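Local structure of 5-Carboxyvanillate Decarboxylase (Novosphingobium aromaticivorans, 4QRN) at residues N310-Q323 with D344-A356. The protein probably removes a carboxyl group from 5-carboxyvanillate as a metal-dependent decarboxylase of the amidohydrolase family, here holding manganese and a nitrobenzoate inhibitor. Sequence-based numbering, arbitrary orientation. Where two conformers were deposited one is given.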
loop_
_atom_site.group_PDB
_atom_site.type_symbol
_atom_site.label_atom_id
_atom_site.label_comp_id
_atom_site.label_asym_id
_atom_site.label_seq_id
_atom_site.Cartn_x
_atom_site.Cartn_y
_atom_site.Cartn_z
ATOM N N ASN A 310 -7.835 -13.350 3.966
ATOM C CA ASN A 310 -8.037 -12.879 2.595
ATOM C C ASN A 310 -9.301 -12.050 2.415
ATOM O O ASN A 310 -9.831 -12.000 1.304
ATOM C CB ASN A 310 -8.060 -14.033 1.587
ATOM C CG ASN A 310 -9.397 -14.713 1.546
ATOM O OD1 ASN A 310 -9.945 -15.050 2.588
ATOM N ND2 ASN A 310 -9.930 -14.935 0.348
ATOM N N SER A 311 -9.795 -11.384 3.460
ATOM C CA SER A 311 -10.998 -10.584 3.276
ATOM C C SER A 311 -10.855 -9.651 2.080
ATOM O O SER A 311 -9.839 -8.984 1.926
ATOM C CB SER A 311 -11.333 -9.785 4.536
ATOM O OG SER A 311 -10.179 -9.080 4.963
ATOM N N GLY A 312 -11.865 -9.635 1.210
ATOM C CA GLY A 312 -11.858 -8.787 0.043
ATOM C C GLY A 312 -10.930 -9.199 -1.084
ATOM O O GLY A 312 -10.874 -8.491 -2.111
ATOM N N VAL A 313 -10.211 -10.312 -0.915
ATOM C CA VAL A 313 -9.179 -10.711 -1.867
ATOM C C VAL A 313 -9.395 -12.189 -2.190
ATOM O O VAL A 313 -8.665 -13.082 -1.729
ATOM C CB VAL A 313 -7.765 -10.414 -1.341
ATOM C CG1 VAL A 313 -6.728 -10.781 -2.409
ATOM C CG2 VAL A 313 -7.637 -8.932 -1.008
ATOM N N ALA A 314 -10.444 -12.462 -2.977
ATOM C CA ALA A 314 -10.794 -13.830 -3.378
ATOM C C ALA A 314 -10.025 -14.095 -4.672
ATOM O O ALA A 314 -10.586 -14.207 -5.762
ATOM C CB ALA A 314 -12.301 -13.968 -3.538
ATOM N N TRP A 315 -8.698 -14.182 -4.544
ATOM C CA TRP A 315 -7.810 -14.090 -5.706
ATOM C C TRP A 315 -6.606 -14.990 -5.471
ATOM O O TRP A 315 -5.747 -14.711 -4.634
ATOM C CB TRP A 315 -7.409 -12.632 -5.951
ATOM C CG TRP A 315 -6.714 -12.411 -7.255
ATOM C CD1 TRP A 315 -6.960 -13.044 -8.445
ATOM C CD2 TRP A 315 -5.660 -11.477 -7.503
ATOM N NE1 TRP A 315 -6.116 -12.554 -9.421
ATOM C CE2 TRP A 315 -5.312 -11.584 -8.870
ATOM C CE3 TRP A 315 -4.998 -10.536 -6.708
ATOM C CZ2 TRP A 315 -4.312 -10.797 -9.443
ATOM C CZ3 TRP A 315 -4.034 -9.752 -7.273
ATOM C CH2 TRP A 315 -3.680 -9.897 -8.621
ATOM N N GLU A 316 -6.575 -16.091 -6.206
ATOM C CA GLU A 316 -5.590 -17.157 -5.967
ATOM C C GLU A 316 -4.121 -16.676 -5.979
ATOM O O GLU A 316 -3.362 -17.090 -5.100
ATOM C CB GLU A 316 -5.780 -18.293 -6.993
ATOM C CG GLU A 316 -7.200 -18.787 -7.138
ATOM C CD GLU A 316 -8.065 -18.114 -8.223
ATOM O OE1 GLU A 316 -8.024 -16.854 -8.462
ATOM O OE2 GLU A 316 -8.846 -18.903 -8.815
ATOM N N PRO A 317 -3.701 -15.849 -6.966
ATOM C CA PRO A 317 -2.275 -15.482 -6.966
ATOM C C PRO A 317 -1.853 -14.796 -5.671
ATOM O O PRO A 317 -0.743 -15.024 -5.170
ATOM C CB PRO A 317 -2.160 -14.528 -8.171
ATOM C CG PRO A 317 -3.305 -14.829 -9.038
ATOM C CD PRO A 317 -4.412 -15.344 -8.162
ATOM N N ALA A 318 -2.708 -13.918 -5.153
ATOM C CA ALA A 318 -2.364 -13.184 -3.946
ATOM C C ALA A 318 -2.404 -14.083 -2.713
ATOM O O ALA A 318 -1.530 -13.987 -1.844
ATOM C CB ALA A 318 -3.261 -11.990 -3.765
ATOM N N ILE A 319 -3.396 -14.962 -2.636
ATOM C CA ILE A 319 -3.468 -15.897 -1.519
ATOM C C ILE A 319 -2.220 -16.776 -1.502
ATOM O O ILE A 319 -1.598 -16.961 -0.459
ATOM C CB ILE A 319 -4.746 -16.757 -1.604
ATOM C CG1 ILE A 319 -5.976 -15.863 -1.422
ATOM C CG2 ILE A 319 -4.704 -17.860 -0.572
ATOM C CD1 ILE A 319 -7.253 -16.551 -1.847
ATOM N N LYS A 320 -1.869 -17.335 -2.656
ATOM C CA LYS A 320 -0.720 -18.224 -2.713
ATOM C C LYS A 320 0.574 -17.491 -2.390
ATOM O O LYS A 320 1.460 -18.049 -1.738
ATOM C CB LYS A 320 -0.633 -18.903 -4.080
ATOM C CG LYS A 320 -1.672 -19.996 -4.277
ATOM C CD LYS A 320 -1.546 -20.666 -5.635
ATOM C CE LYS A 320 -2.403 -21.928 -5.719
ATOM N NZ LYS A 320 -2.284 -22.546 -7.086
ATOM N N PHE A 321 0.702 -16.261 -2.865
ATOM C CA PHE A 321 1.893 -15.464 -2.576
ATOM C C PHE A 321 2.033 -15.299 -1.068
ATOM O O PHE A 321 3.089 -15.506 -0.462
ATOM C CB PHE A 321 1.775 -14.099 -3.262
ATOM C CG PHE A 321 2.948 -13.191 -2.993
ATOM C CD1 PHE A 321 2.976 -12.419 -1.845
ATOM C CD2 PHE A 321 4.008 -13.108 -3.876
ATOM C CE1 PHE A 321 4.051 -11.580 -1.571
ATOM C CE2 PHE A 321 5.089 -12.292 -3.596
ATOM C CZ PHE A 321 5.108 -11.524 -2.440
ATOM N N CYS A 322 0.920 -14.935 -0.447
ATOM C CA CYS A 322 0.929 -14.669 0.969
ATOM C C CYS A 322 1.204 -15.976 1.763
ATOM O O CYS A 322 1.918 -15.959 2.767
ATOM C CB CYS A 322 -0.409 -14.030 1.321
ATOM S SG CYS A 322 -0.492 -13.241 2.902
ATOM N N GLN A 323 0.632 -17.094 1.317
ATOM C CA GLN A 323 0.905 -18.376 1.961
ATOM C C GLN A 323 2.393 -18.706 1.896
ATOM O O GLN A 323 2.965 -19.249 2.840
ATOM C CB GLN A 323 0.118 -19.518 1.301
ATOM C CG GLN A 323 -1.363 -19.483 1.640
ATOM C CD GLN A 323 -2.151 -20.492 0.808
ATOM O OE1 GLN A 323 -1.850 -20.701 -0.366
ATOM N NE2 GLN A 323 -3.162 -21.128 1.416
ATOM N N ASP A 344 -20.083 -16.248 -5.805
ATOM C CA ASP A 344 -19.068 -16.683 -6.764
ATOM C C ASP A 344 -17.660 -16.637 -6.178
ATOM O O ASP A 344 -16.796 -17.386 -6.637
ATOM C CB ASP A 344 -19.128 -15.840 -8.044
ATOM C CG ASP A 344 -20.227 -16.259 -8.982
ATOM O OD1 ASP A 344 -20.734 -17.388 -8.885
ATOM O OD2 ASP A 344 -20.540 -15.452 -9.867
ATOM N N GLU A 345 -17.395 -15.779 -5.199
ATOM C CA GLU A 345 -16.072 -15.777 -4.557
ATOM C C GLU A 345 -15.869 -17.068 -3.777
ATOM O O GLU A 345 -14.780 -17.630 -3.816
ATOM C CB GLU A 345 -15.901 -14.546 -3.669
ATOM C CG GLU A 345 -15.715 -13.291 -4.484
ATOM C CD GLU A 345 -15.446 -12.035 -3.668
ATOM O OE1 GLU A 345 -15.596 -12.048 -2.422
ATOM O OE2 GLU A 345 -15.074 -11.029 -4.323
ATOM N N VAL A 346 -16.891 -17.514 -3.055
ATOM C CA VAL A 346 -16.765 -18.761 -2.322
ATOM C C VAL A 346 -16.485 -19.898 -3.307
ATOM O O VAL A 346 -15.635 -20.745 -3.059
ATOM C CB VAL A 346 -18.017 -19.067 -1.469
ATOM C CG1 VAL A 346 -17.764 -20.307 -0.624
ATOM C CG2 VAL A 346 -18.364 -17.872 -0.569
ATOM N N ARG A 347 -17.198 -19.920 -4.443
ATOM C CA ARG A 347 -16.976 -20.955 -5.435
ATOM C C ARG A 347 -15.545 -20.936 -5.947
ATOM O O ARG A 347 -14.927 -21.997 -6.148
ATOM C CB ARG A 347 -17.968 -20.817 -6.592
ATOM C CG ARG A 347 -19.390 -20.980 -6.148
ATOM C CD ARG A 347 -20.395 -20.990 -7.329
ATOM N NE ARG A 347 -21.757 -21.113 -6.788
ATOM C CZ ARG A 347 -22.621 -20.107 -6.641
ATOM N NH1 ARG A 347 -22.352 -18.880 -7.072
ATOM N NH2 ARG A 347 -23.787 -20.339 -6.071
ATOM N N ALA A 348 -15.020 -19.755 -6.217
ATOM C CA ALA A 348 -13.652 -19.663 -6.711
ATOM C C ALA A 348 -12.674 -20.190 -5.664
ATOM O O ALA A 348 -11.718 -20.899 -5.993
ATOM C CB ALA A 348 -13.313 -18.232 -7.088
ATOM N N MET A 349 -12.894 -19.836 -4.408
ATOM C CA MET A 349 -12.006 -20.288 -3.340
ATOM C C MET A 349 -12.067 -21.808 -3.186
ATOM O O MET A 349 -11.033 -22.460 -3.012
ATOM C CB MET A 349 -12.334 -19.561 -2.023
ATOM C CG MET A 349 -12.146 -18.039 -2.078
ATOM S SD MET A 349 -10.442 -17.532 -2.415
ATOM C CE MET A 349 -10.391 -17.460 -4.201
ATOM N N ASP A 350 -13.270 -22.370 -3.261
ATOM C CA ASP A 350 -13.422 -23.820 -3.150
ATOM C C ASP A 350 -12.630 -24.544 -4.231
ATOM O O ASP A 350 -12.217 -25.690 -4.020
ATOM C CB ASP A 350 -14.889 -24.205 -3.349
ATOM C CG ASP A 350 -15.792 -23.979 -2.149
ATOM O OD1 ASP A 350 -15.340 -23.829 -0.987
ATOM O OD2 ASP A 350 -17.011 -24.016 -2.403
ATOM N N ALA A 351 -12.470 -23.913 -5.399
ATOM C CA ALA A 351 -11.933 -24.580 -6.590
ATOM C C ALA A 351 -10.495 -24.195 -6.920
ATOM O O ALA A 351 -10.007 -24.473 -8.015
ATOM C CB ALA A 351 -12.868 -24.319 -7.774
ATOM N N MET A 352 -9.799 -23.598 -5.952
ATOM C CA MET A 352 -8.407 -23.227 -6.191
ATOM C C MET A 352 -7.560 -24.477 -6.412
ATOM O O MET A 352 -7.835 -25.551 -5.877
ATOM C CB MET A 352 -7.838 -22.445 -5.014
ATOM C CG MET A 352 -8.471 -21.078 -4.877
ATOM S SD MET A 352 -7.613 -19.986 -3.698
ATOM C CE MET A 352 -8.130 -20.660 -2.112
ATOM N N ASP A 353 -6.489 -24.308 -7.190
ATOM C CA ASP A 353 -5.539 -25.390 -7.452
ATOM C C ASP A 353 -4.561 -25.448 -6.291
ATOM O O ASP A 353 -3.432 -24.967 -6.361
ATOM C CB ASP A 353 -4.839 -25.178 -8.783
ATOM C CG ASP A 353 -3.909 -26.304 -9.131
ATOM O OD1 ASP A 353 -3.972 -27.368 -8.498
ATOM O OD2 ASP A 353 -3.094 -26.141 -10.059
ATOM N N MET A 354 -5.056 -26.042 -5.208
ATOM C CA MET A 354 -4.420 -26.049 -3.915
ATOM C C MET A 354 -4.746 -27.405 -3.297
ATOM O O MET A 354 -5.858 -27.902 -3.455
ATOM C CB MET A 354 -5.032 -24.876 -3.139
ATOM C CG MET A 354 -4.509 -24.645 -1.799
ATOM S SD MET A 354 -5.301 -23.210 -1.028
ATOM C CE MET A 354 -4.724 -21.811 -1.940
ATOM N N SER A 355 -3.777 -28.018 -2.623
ATOM C CA SER A 355 -4.011 -29.339 -2.061
ATOM C C SER A 355 -5.177 -29.326 -1.078
ATOM O O SER A 355 -5.487 -28.302 -0.459
ATOM C CB SER A 355 -2.773 -29.853 -1.345
ATOM O OG SER A 355 -2.588 -29.196 -0.105
ATOM N N ALA A 356 -5.808 -30.477 -0.920
ATOM C CA ALA A 356 -6.879 -30.612 0.060
ATOM C C ALA A 356 -6.404 -30.226 1.452
ATOM O O ALA A 356 -7.115 -29.564 2.208
ATOM C CB ALA A 356 -7.430 -32.047 0.037
HETATM O O HOH W 1 -14.267 -11.289 0.113
HETATM O O HOH W 2 -10.296 -21.157 -8.341
#
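Ala314 CB lies over one face of the Glu345 carboxylate, 3.7 Å from CD, and also rests on CB and CG of that side chain. At the ends of this carboxylate, OE1 accepts from a water that Gly312 N donates to, and OE2 is hydrogen-bonded to Gln340 NE2 of its own chain and to the hydroxyl of Tyr273 of the second subunit. The Gln323 amide receives Met354 CE between its oxygen and nitrogen, 3.5 Å from OE1. The Asn310 amide has ND2 3.8 Å from Met349 SD; ND2 also bonds Val313 O from above the carbonyl plane, while OD1 accepts from Ala334 N. With an alanine in place of Asn310, Val313 O and Ala334 N would probably lose these partners and a gap would open beside Met349 SD. In the amidohydrolase barrel, strand 306-309, helix 316-326 and strand 331-332 form a beta-alpha-beta unit; Asn310 to Val313 make a type II turn after the first strand, where Ser311 OG bonds the manganese ligand Glu41. Bends at chi2 (-62°) and chi3 (89°) curl Met349 round, bringing CE within 3.4 Å of Ala314 C and SD against Ile319 CD1. Met352 SD meets the same CD1 at 3.9 Å, and its CG packs on Glu316 CG. Glu316 OE2 and Ala348 O share a second water. Toward the surface, the extended Lys320 chain carries NZ to Asp353 O at 2.8 Å, tilted 32° from the carbonyl plane.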